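Local coordinates for methyltransferase domain-containing protein (Pyrococcus horikoshii, PDB 1VE3) that binds S-adenosylmethionine and probably transfers its methyl group to an acceptor that is not known, at residues G92-L97 and V114-L119; Q123-V128 and F138-T143; T175-F180 and S186-F191. All blocks are in the same frame, centred on the assembly; numbering follows the deposited sequence.

Contact 1: residues G92-L97 and V114-L119; sequences GDARKL and VHFEPL. With SAM (S-adenosylmethionine), chain C.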
loop_
_atom_site.group_PDB
_atom_site.type_symbol
_atom_site.label_atom_id
_atom_site.label_comp_id
_atom_site.label_asym_id
_atom_site.label_seq_id
_atom_site.Cartn_x
_atom_site.Cartn_y
_atom_site.Cartn_z
ATOM N N GLY A 92 24.914 8.174 -3.409
ATOM C CA GLY A 92 25.414 9.536 -3.353
ATOM C C GLY A 92 24.794 10.391 -2.264
ATOM O O GLY A 92 23.844 9.982 -1.593
ATOM N N ASP A 93 25.337 11.595 -2.096
ATOM C CA ASP A 93 24.866 12.528 -1.078
ATOM C C ASP A 93 24.077 13.664 -1.719
ATOM O O ASP A 93 24.608 14.411 -2.541
ATOM C CB ASP A 93 26.059 13.101 -0.321
ATOM C CG ASP A 93 25.649 13.894 0.912
ATOM O OD1 ASP A 93 24.495 14.370 0.983
ATOM O OD2 ASP A 93 26.497 14.052 1.808
ATOM N N ALA A 94 22.813 13.796 -1.324
ATOM C CA ALA A 94 21.931 14.824 -1.862
ATOM C C ALA A 94 22.475 16.221 -1.612
ATOM O O ALA A 94 22.147 17.153 -2.346
ATOM C CB ALA A 94 20.533 14.697 -1.245
ATOM N N ARG A 95 23.298 16.357 -0.574
ATOM C CA ARG A 95 23.887 17.644 -0.214
ATOM C C ARG A 95 25.003 18.054 -1.176
ATOM O O ARG A 95 25.353 19.230 -1.259
ATOM C CB ARG A 95 24.424 17.595 1.219
ATOM C CG ARG A 95 23.344 17.372 2.275
ATOM C CD ARG A 95 23.948 17.081 3.638
ATOM N NE ARG A 95 24.878 15.958 3.580
ATOM C CZ ARG A 95 25.642 15.545 4.588
ATOM N NH1 ARG A 95 25.606 16.157 5.770
ATOM N NH2 ARG A 95 26.456 14.515 4.406
ATOM N N LYS A 96 25.549 17.086 -1.907
ATOM C CA LYS A 96 26.614 17.362 -2.867
ATOM C C LYS A 96 26.679 16.300 -3.962
ATOM O O LYS A 96 27.421 15.325 -3.855
ATOM C CB LYS A 96 27.970 17.451 -2.161
ATOM C CG LYS A 96 29.104 17.859 -3.102
ATOM C CD LYS A 96 28.764 19.171 -3.816
ATOM C CE LYS A 96 29.747 19.493 -4.942
ATOM N NZ LYS A 96 29.704 18.480 -6.035
ATOM N N LEU A 97 25.901 16.514 -5.020
ATOM C CA LEU A 97 25.829 15.592 -6.147
ATOM C C LEU A 97 26.963 15.826 -7.131
ATOM O O LEU A 97 27.441 16.950 -7.283
ATOM C CB LEU A 97 24.494 15.765 -6.866
ATOM C CG LEU A 97 23.252 15.635 -5.985
ATOM C CD1 LEU A 97 22.043 16.175 -6.740
ATOM C CD2 LEU A 97 23.048 14.177 -5.583
ATOM N N VAL A 114 13.062 14.800 7.131
ATOM C CA VAL A 114 13.380 14.545 8.539
ATOM C C VAL A 114 14.860 14.264 8.707
ATOM O O VAL A 114 15.390 14.352 9.806
ATOM C CB VAL A 114 12.579 13.341 9.149
ATOM C CG1 VAL A 114 11.092 13.657 9.164
ATOM C CG2 VAL A 114 12.849 12.050 8.372
ATOM N N HIS A 115 15.529 13.942 7.603
ATOM C CA HIS A 115 16.956 13.633 7.615
ATOM C C HIS A 115 17.861 14.856 7.507
ATOM O O HIS A 115 19.073 14.744 7.665
ATOM C CB HIS A 115 17.301 12.691 6.457
ATOM C CG HIS A 115 16.943 11.260 6.705
ATOM N ND1 HIS A 115 17.753 10.406 7.423
ATOM C CD2 HIS A 115 15.860 10.536 6.340
ATOM C CE1 HIS A 115 17.183 9.216 7.489
ATOM N NE2 HIS A 115 16.033 9.267 6.840
ATOM N N PHE A 116 17.286 16.023 7.251
ATOM C CA PHE A 116 18.113 17.204 7.078
ATOM C C PHE A 116 17.843 18.362 8.039
ATOM O O PHE A 116 16.700 18.781 8.226
ATOM C CB PHE A 116 17.961 17.714 5.639
ATOM C CG PHE A 116 18.270 16.679 4.583
ATOM C CD1 PHE A 116 19.521 16.636 3.966
ATOM C CD2 PHE A 116 17.312 15.740 4.213
ATOM C CE1 PHE A 116 19.808 15.669 2.992
ATOM C CE2 PHE A 116 17.591 14.773 3.244
ATOM C CZ PHE A 116 18.842 14.737 2.632
ATOM N N GLU A 117 18.903 18.875 8.653
ATOM C CA GLU A 117 18.746 20.032 9.520
ATOM C C GLU A 117 18.757 21.221 8.538
ATOM O O GLU A 117 19.072 21.047 7.357
ATOM C CB GLU A 117 19.891 20.120 10.534
ATOM C CG GLU A 117 21.258 20.430 9.967
ATOM C CD GLU A 117 22.317 20.529 11.056
ATOM O OE1 GLU A 117 22.011 21.076 12.138
ATOM O OE2 GLU A 117 23.455 20.077 10.833
ATOM N N PRO A 118 18.404 22.429 9.002
ATOM C CA PRO A 118 18.380 23.603 8.118
ATOM C C PRO A 118 19.553 23.817 7.160
ATOM O O PRO A 118 19.350 23.963 5.948
ATOM C CB PRO A 118 18.192 24.763 9.095
ATOM C CG PRO A 118 17.285 24.141 10.135
ATOM C CD PRO A 118 17.950 22.785 10.360
ATOM N N LEU A 119 20.777 23.829 7.667
ATOM C CA LEU A 119 21.903 24.061 6.769
ATOM C C LEU A 119 22.118 22.944 5.754
ATOM O O LEU A 119 22.704 23.171 4.698
ATOM C CB LEU A 119 23.194 24.316 7.562
ATOM C CG LEU A 119 23.773 23.228 8.463
ATOM C CD1 LEU A 119 24.294 22.060 7.628
ATOM C CD2 LEU A 119 24.906 23.831 9.277
HETATM N N SAM C . 12.168 8.837 -1.444
HETATM C CA SAM C . 12.069 7.613 -0.599
HETATM C C SAM C . 10.658 7.037 -0.702
HETATM O O SAM C . 10.529 5.806 -0.739
HETATM O OXT SAM C . 9.720 7.893 -0.737
HETATM C CB SAM C . 12.339 8.006 0.818
HETATM C CG SAM C . 12.831 6.922 1.641
HETATM S SD SAM C . 13.164 7.380 3.389
HETATM C CE SAM C . 11.692 7.875 4.031
HETATM C "C5'" SAM C . 14.390 8.693 3.296
HETATM C "C4'" SAM C . 15.795 8.347 2.580
HETATM O "O4'" SAM C . 16.651 9.541 2.593
HETATM C "C3'" SAM C . 16.635 7.331 3.340
HETATM O "O3'" SAM C . 16.553 6.206 2.332
HETATM C "C2'" SAM C . 18.065 7.750 3.369
HETATM O "O2'" SAM C . 19.138 6.890 3.146
HETATM C "C1'" SAM C . 17.966 9.042 2.475
HETATM N N9 SAM C . 18.952 10.065 2.847
HETATM C C8 SAM C . 19.266 10.669 4.064
HETATM N N7 SAM C . 20.227 11.556 3.982
HETATM C C5 SAM C . 20.577 11.552 2.667
HETATM C C6 SAM C . 21.565 12.282 1.873
HETATM N N6 SAM C . 22.389 13.196 2.412
HETATM N N1 SAM C . 21.669 12.026 0.488
HETATM C C2 SAM C . 20.845 11.100 -0.098
HETATM N N3 SAM C . 19.896 10.367 0.547
HETATM C C4 SAM C . 19.801 10.632 1.936
#
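R95 and A94 both touch F116 beside the adenine of S-adenosylmethionine. CG of R95 lies at the phenyl edge, in plane, 4.0 Å from CE1 of F116, and CB of A94 reaches CZ of F116 at 4.2 Å. That same CZ of F116 is 3.6 Å from ligand C5, while the H115 imidazole covers ligand C8 with one face. Two almost straight bonds hold the polar rim of the base: ligand N6 donates to D93 OD1 (2.8 Å, 169°), and A94 N donates to ligand N1 (2.8 Å, 174°). Reading adenine from the loop after strand 88-91 is usual in the Rossmann-like fold of class I methyltransferases. Behind this first shell, R95 grips the D93 carboxylate side-on, NE to OD1 at 3.1 Å and NH2 to OD2 at 2.6 Å, both oxygens near the guanidinium plane. D93 CG, anti to N (chi1 -170°), swings OD1 between ligand and R95. R95 N closes an Asx turn on OD1, arriving from above the carboxylate plane. Replacing D93 by an alanine would probably leave ligand N6 without its acceptor and the R95 guanidinium without its close ionic mate. Farther out, Y7 OH bonds H115 NE2, and W194 NE1 donates to F116 O.

Contact 2: residues Q123-V128 and F138-T143; sequences QVFKEV and FIMYFT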
loop_
_atom_site.group_PDB
_atom_site.type_symbol
_atom_site.label_atom_id
_atom_site.label_comp_id
_atom_site.label_asym_id
_atom_site.label_seq_id
_atom_site.Cartn_x
_atom_site.Cartn_y
_atom_site.Cartn_z
ATOM N N GLN A 123 21.706 23.119 1.507
ATOM C CA GLN A 123 22.673 22.595 0.540
ATOM C C GLN A 123 21.976 21.741 -0.518
ATOM O O GLN A 123 22.317 21.803 -1.694
ATOM C CB GLN A 123 23.741 21.753 1.250
ATOM C CG GLN A 123 24.346 22.425 2.477
ATOM C CD GLN A 123 25.134 21.463 3.363
ATOM O OE1 GLN A 123 24.677 20.359 3.667
ATOM N NE2 GLN A 123 26.317 21.889 3.794
ATOM N N VAL A 124 21.004 20.936 -0.097
ATOM C CA VAL A 124 20.275 20.093 -1.036
ATOM C C VAL A 124 19.529 20.941 -2.068
ATOM O O VAL A 124 19.628 20.692 -3.270
ATOM C CB VAL A 124 19.260 19.195 -0.311
ATOM C CG1 VAL A 124 18.396 18.456 -1.321
ATOM C CG2 VAL A 124 19.992 18.201 0.580
ATOM N N PHE A 125 18.786 21.943 -1.598
ATOM C CA PHE A 125 18.045 22.811 -2.508
ATOM C C PHE A 125 18.986 23.485 -3.498
ATOM O O PHE A 125 18.665 23.610 -4.681
ATOM C CB PHE A 125 17.266 23.886 -1.746
ATOM C CG PHE A 125 16.008 23.389 -1.077
ATOM C CD1 PHE A 125 15.553 22.088 -1.271
ATOM C CD2 PHE A 125 15.274 24.236 -0.253
ATOM C CE1 PHE A 125 14.383 21.637 -0.647
ATOM C CE2 PHE A 125 14.107 23.802 0.374
ATOM C CZ PHE A 125 13.660 22.496 0.176
ATOM N N LYS A 126 20.148 23.918 -3.011
ATOM C CA LYS A 126 21.128 24.572 -3.864
ATOM C C LYS A 126 21.584 23.598 -4.947
ATOM O O LYS A 126 21.635 23.950 -6.129
ATOM C CB LYS A 126 22.325 25.048 -3.037
ATOM C CG LYS A 126 23.204 26.058 -3.753
ATOM C CD LYS A 126 24.273 26.616 -2.827
ATOM C CE LYS A 126 23.657 27.296 -1.620
ATOM N NZ LYS A 126 24.695 27.821 -0.690
ATOM N N GLU A 127 21.902 22.371 -4.542
ATOM C CA GLU A 127 22.337 21.343 -5.485
ATOM C C GLU A 127 21.242 20.973 -6.484
ATOM O O GLU A 127 21.524 20.740 -7.663
ATOM C CB GLU A 127 22.788 20.085 -4.734
ATOM C CG GLU A 127 24.228 20.138 -4.288
ATOM C CD GLU A 127 25.174 20.199 -5.468
ATOM O OE1 GLU A 127 25.472 19.134 -6.045
ATOM O OE2 GLU A 127 25.606 21.313 -5.830
ATOM N N VAL A 128 19.996 20.920 -6.013
ATOM C CA VAL A 128 18.874 20.578 -6.877
ATOM C C VAL A 128 18.733 21.622 -7.979
ATOM O O VAL A 128 18.582 21.287 -9.153
ATOM C CB VAL A 128 17.548 20.523 -6.088
ATOM C CG1 VAL A 128 16.380 20.352 -7.048
ATOM C CG2 VAL A 128 17.592 19.368 -5.073
ATOM N N PHE A 138 11.299 20.864 -9.929
ATOM C CA PHE A 138 11.659 20.251 -8.655
ATOM C C PHE A 138 10.330 19.910 -7.995
ATOM O O PHE A 138 9.530 20.798 -7.732
ATOM C CB PHE A 138 12.412 21.252 -7.771
ATOM C CG PHE A 138 12.755 20.726 -6.392
ATOM C CD1 PHE A 138 12.742 21.577 -5.292
ATOM C CD2 PHE A 138 13.117 19.394 -6.200
ATOM C CE1 PHE A 138 13.083 21.109 -4.015
ATOM C CE2 PHE A 138 13.459 18.918 -4.935
ATOM C CZ PHE A 138 13.442 19.777 -3.840
ATOM N N ILE A 139 10.089 18.631 -7.731
ATOM C CA ILE A 139 8.837 18.219 -7.107
ATOM C C ILE A 139 9.077 17.494 -5.788
ATOM O O ILE A 139 9.631 16.391 -5.778
ATOM C CB ILE A 139 8.040 17.288 -8.049
ATOM C CG1 ILE A 139 7.654 18.051 -9.317
ATOM C CG2 ILE A 139 6.802 16.751 -7.336
ATOM C CD1 ILE A 139 6.980 17.192 -10.369
HETATM N N MSE A 140 8.667 18.101 -4.676
HETATM C CA MSE A 140 8.862 17.448 -3.391
HETATM C C MSE A 140 7.578 17.263 -2.583
HETATM O O MSE A 140 6.612 18.018 -2.709
HETATM C CB MSE A 140 9.948 18.171 -2.555
HETATM C CG MSE A 140 9.533 19.362 -1.696
HETATM SE SE MSE A 140 10.952 19.862 -0.384
HETATM C CE MSE A 140 10.279 18.919 1.142
ATOM N N TYR A 141 7.571 16.209 -1.781
ATOM C CA TYR A 141 6.436 15.892 -0.936
ATOM C C TYR A 141 6.986 15.785 0.468
ATOM O O TYR A 141 7.973 15.084 0.706
ATOM C CB TYR A 141 5.806 14.561 -1.349
ATOM C CG TYR A 141 4.769 14.069 -0.364
ATOM C CD1 TYR A 141 3.487 14.619 -0.330
ATOM C CD2 TYR A 141 5.079 13.066 0.548
ATOM C CE1 TYR A 141 2.542 14.175 0.597
ATOM C CE2 TYR A 141 4.146 12.617 1.474
ATOM C CZ TYR A 141 2.883 13.171 1.496
ATOM O OH TYR A 141 1.974 12.727 2.433
ATOM N N PHE A 142 6.368 16.496 1.398
ATOM C CA PHE A 142 6.833 16.462 2.773
ATOM C C PHE A 142 5.670 16.627 3.722
ATOM O O PHE A 142 4.569 17.025 3.327
ATOM C CB PHE A 142 7.871 17.567 3.038
ATOM C CG PHE A 142 7.316 18.966 2.953
ATOM C CD1 PHE A 142 7.053 19.557 1.716
ATOM C CD2 PHE A 142 7.029 19.684 4.109
ATOM C CE1 PHE A 142 6.509 20.842 1.634
ATOM C CE2 PHE A 142 6.487 20.964 4.037
ATOM C CZ PHE A 142 6.225 21.546 2.798
ATOM N N THR A 143 5.927 16.324 4.983
ATOM C CA THR A 143 4.908 16.432 6.002
ATOM C C THR A 143 5.297 17.537 6.971
ATOM O O THR A 143 6.447 17.619 7.398
ATOM C CB THR A 143 4.757 15.092 6.755
ATOM O OG1 THR A 143 4.346 14.086 5.823
ATOM C CG2 THR A 143 3.722 15.197 7.871
#
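F138 is clasped by two residues of helix 118-131, V128 over a face of its ring and F125 at the edge. CG1 of V128 stands above the ring, displaced toward the rim, 3.5 Å from F138 CD2; its line to the ring centroid is 24° off the normal, a CH-pi contact. With CG1 anti to the backbone N (chi1 172°), V128 presents this methyl to the strand. CE1 of F125 comes in near the plane of the F138 ring, 3.6 Å from F138 CE1. The two phenyl planes stand 72° apart, an oblique pairing. Next along the strand M140, present as selenomethionine, bends at its last torsion and sets SE at the edge of the F125 ring, 3.8 Å from F125 CZ. This is a Met-aromatic contact made near the ring plane.

The tight part is thus the end where V128 and F138 approach, their CA atoms 7.4 Å apart. Beyond F125 and M140 the helix start and the strand end make no contact with each other, and K126 of the helix is exposed to solvent. The axes stay 11.1 Å apart at their closest, so side chains alone bridge the gap.

The helix is the crossover of a beta-alpha-beta unit, linking strand 104-110 to its parallel neighbour 136-143. V107 and F109 of the first strand also touch the packed side chains, strand 219-226 pairs antiparallel on the other flank of 136-143, and helix 196-203 adds V199 against M140 and L202 against F125.

Contact 3: residues T175-F180 and S186-F191; sequences TVVIEF and SFRVRF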
loop_
_atom_site.group_PDB
_atom_site.type_symbol
_atom_site.label_atom_id
_atom_site.label_comp_id
_atom_site.label_asym_id
_atom_site.label_seq_id
_atom_site.Cartn_x
_atom_site.Cartn_y
_atom_site.Cartn_z
ATOM N N THR A 175 13.974 19.637 16.563
ATOM C CA THR A 175 14.076 18.184 16.455
ATOM C C THR A 175 13.115 17.541 17.437
ATOM O O THR A 175 12.563 18.212 18.308
ATOM C CB THR A 175 15.495 17.664 16.786
ATOM O OG1 THR A 175 15.766 17.877 18.176
ATOM C CG2 THR A 175 16.553 18.379 15.943
ATOM N N VAL A 176 12.925 16.235 17.303
ATOM C CA VAL A 176 12.026 15.518 18.194
ATOM C C VAL A 176 12.413 14.049 18.288
ATOM O O VAL A 176 12.848 13.441 17.305
ATOM C CB VAL A 176 10.558 15.617 17.709
ATOM C CG1 VAL A 176 10.401 14.905 16.382
ATOM C CG2 VAL A 176 9.625 15.014 18.743
ATOM N N VAL A 177 12.255 13.495 19.485
ATOM C CA VAL A 177 12.555 12.099 19.741
ATOM C C VAL A 177 11.242 11.352 19.907
ATOM O O VAL A 177 10.415 11.720 20.740
ATOM C CB VAL A 177 13.371 11.923 21.040
ATOM C CG1 VAL A 177 13.665 10.451 21.270
ATOM C CG2 VAL A 177 14.660 12.714 20.957
ATOM N N ILE A 178 11.043 10.321 19.094
ATOM C CA ILE A 178 9.838 9.507 19.177
ATOM C C ILE A 178 10.250 8.093 19.564
ATOM O O ILE A 178 11.096 7.483 18.912
ATOM C CB ILE A 178 9.080 9.448 17.831
ATOM C CG1 ILE A 178 8.521 10.827 17.484
ATOM C CG2 ILE A 178 7.944 8.428 17.915
ATOM C CD1 ILE A 178 7.782 10.864 16.165
ATOM N N GLU A 179 9.664 7.587 20.642
ATOM C CA GLU A 179 9.968 6.242 21.114
ATOM C C GLU A 179 8.858 5.292 20.685
ATOM O O GLU A 179 7.675 5.614 20.808
ATOM C CB GLU A 179 10.092 6.237 22.637
ATOM C CG GLU A 179 10.355 4.868 23.236
ATOM C CD GLU A 179 10.303 4.879 24.751
ATOM O OE1 GLU A 179 10.466 3.800 25.353
ATOM O OE2 GLU A 179 10.100 5.963 25.340
ATOM N N PHE A 180 9.242 4.127 20.176
ATOM C CA PHE A 180 8.269 3.132 19.732
ATOM C C PHE A 180 8.172 1.964 20.707
ATOM O O PHE A 180 9.185 1.495 21.225
ATOM C CB PHE A 180 8.636 2.608 18.338
ATOM C CG PHE A 180 8.533 3.644 17.256
ATOM C CD1 PHE A 180 9.524 4.605 17.094
ATOM C CD2 PHE A 180 7.430 3.675 16.411
ATOM C CE1 PHE A 180 9.420 5.581 16.111
ATOM C CE2 PHE A 180 7.316 4.649 15.422
ATOM C CZ PHE A 180 8.315 5.603 15.273
ATOM N N SER A 186 12.687 -1.632 23.212
ATOM C CA SER A 186 12.167 -0.675 22.236
ATOM C C SER A 186 13.311 0.089 21.581
ATOM O O SER A 186 14.461 -0.346 21.628
ATOM C CB SER A 186 11.226 0.312 22.925
ATOM O OG SER A 186 11.934 1.058 23.905
ATOM N N PHE A 187 12.989 1.222 20.960
ATOM C CA PHE A 187 14.001 2.044 20.304
ATOM C C PHE A 187 13.527 3.471 20.096
ATOM O O PHE A 187 12.327 3.738 20.048
ATOM C CB PHE A 187 14.403 1.440 18.955
ATOM C CG PHE A 187 13.313 1.465 17.918
ATOM C CD1 PHE A 187 12.207 0.626 18.028
ATOM C CD2 PHE A 187 13.409 2.305 16.810
ATOM C CE1 PHE A 187 11.214 0.619 17.051
ATOM C CE2 PHE A 187 12.423 2.307 15.828
ATOM C CZ PHE A 187 11.322 1.461 15.947
ATOM N N ARG A 188 14.484 4.386 19.974
ATOM C CA ARG A 188 14.183 5.800 19.781
ATOM C C ARG A 188 14.774 6.344 18.490
ATOM O O ARG A 188 15.812 5.884 18.021
ATOM C CB ARG A 188 14.722 6.618 20.958
ATOM C CG ARG A 188 14.040 6.328 22.277
ATOM C CD ARG A 188 14.727 7.029 23.443
ATOM N NE ARG A 188 16.127 6.629 23.585
ATOM C CZ ARG A 188 17.155 7.230 22.986
ATOM N NH1 ARG A 188 16.956 8.280 22.199
ATOM N NH2 ARG A 188 18.387 6.772 23.168
ATOM N N VAL A 189 14.099 7.337 17.922
ATOM C CA VAL A 189 14.556 7.969 16.695
ATOM C C VAL A 189 14.404 9.477 16.841
ATOM O O VAL A 189 13.408 9.951 17.385
ATOM C CB VAL A 189 13.718 7.523 15.472
ATOM C CG1 VAL A 189 14.338 8.062 14.191
ATOM C CG2 VAL A 189 13.623 6.007 15.424
ATOM N N ARG A 190 15.400 10.224 16.377
ATOM C CA ARG A 190 15.338 11.681 16.419
ATOM C C ARG A 190 15.124 12.179 14.990
ATOM O O ARG A 190 15.873 11.831 14.084
ATOM C CB ARG A 190 16.627 12.274 17.005
ATOM C CG ARG A 190 16.709 13.792 16.864
ATOM C CD ARG A 190 17.852 14.410 17.665
ATOM N NE ARG A 190 17.519 14.529 19.079
ATOM C CZ ARG A 190 17.929 13.694 20.026
ATOM N NH1 ARG A 190 17.557 13.898 21.284
ATOM N NH2 ARG A 190 18.723 12.668 19.721
ATOM N N PHE A 191 14.083 12.979 14.793
ATOM C CA PHE A 191 13.759 13.521 13.477
ATOM C C PHE A 191 13.956 15.027 13.461
ATOM O O PHE A 191 13.732 15.686 14.475
ATOM C CB PHE A 191 12.281 13.283 13.136
ATOM C CG PHE A 191 11.888 11.843 13.014
ATOM C CD1 PHE A 191 12.230 11.105 11.889
ATOM C CD2 PHE A 191 11.136 11.234 14.014
ATOM C CE1 PHE A 191 11.825 9.774 11.759
ATOM C CE2 PHE A 191 10.727 9.904 13.895
ATOM C CZ PHE A 191 11.072 9.174 12.766
HETATM O O HOH W 1 15.875 15.889 20.368
#
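T175-F180 and S186-F191 run antiparallel, their strand axes 4.6 Å apart at 159°, with V176-F191 and I178-V189 as hydrogen-bonded pairs and V177-R190 and E179-R188 as non-hydrogen-bonded ones. This is a beta hairpin, and strand 166-170 completes a three-stranded antiparallel sheet on the far side of 175-179. In the middle pair I178 N reaches V189 O at 2.9 Å, while the return bond from V189 N to I178 O is longer, 3.2 Å. F180 N to F187 O (3.1 Å) carries the ladder on toward the unmodelled turn.

Side chains divide between two faces. On the one with V177, E179, R188 and R190, the two arginines meet V177 differently, R190 with a face of its guanidinium, R188 with the edge of its own. R190 extends from the backbone and then folds at chi3 (-79°), laying that face over V177, whose CG2 is 3.5 Å from R190 CZ. R188 and E179 touch through their aliphatic parts, R188 CG to E179 CB 4.0 Å, while their charged ends stay apart.

The face with V176, I178, V189 and F191 is apolar. Here helix 4-9 packs, Y6 meeting V189 and the F191 ring, the latter edge-to-face. V189 CG1 also lies over a face of that ring, toward the rim. Near the hairpin end the F180 and F187 rings are almost parallel (11°) but slid apart, so that F180 CB rather than its ring sits closest, 3.5 Å from CE1 of F187. Farther along, CD1 of I178 rests 3.8 Å from CE2 of F191.

Overall arrangement
The three contacts follow one another in series along the chain. Contacts 1 and 2 are close, their centres about 9 Å apart, and both use helix 118-131: L97 N probably bonds E127 OE1, and F116 packs on V124. The helix therefore joins the adenine-binding loops to the central seven-stranded sheet. Contact 3 belongs to the separate three-stranded sheet, with its centre about 20 Å from that of contact 1 and 24 Å from that of contact 2. It does not touch contact 2 (nearest atoms about 9 Å apart), but F191 packs against V114 of contact 1, so the hairpin borders the cofactor-binding region without being part of the seven-stranded core sheet.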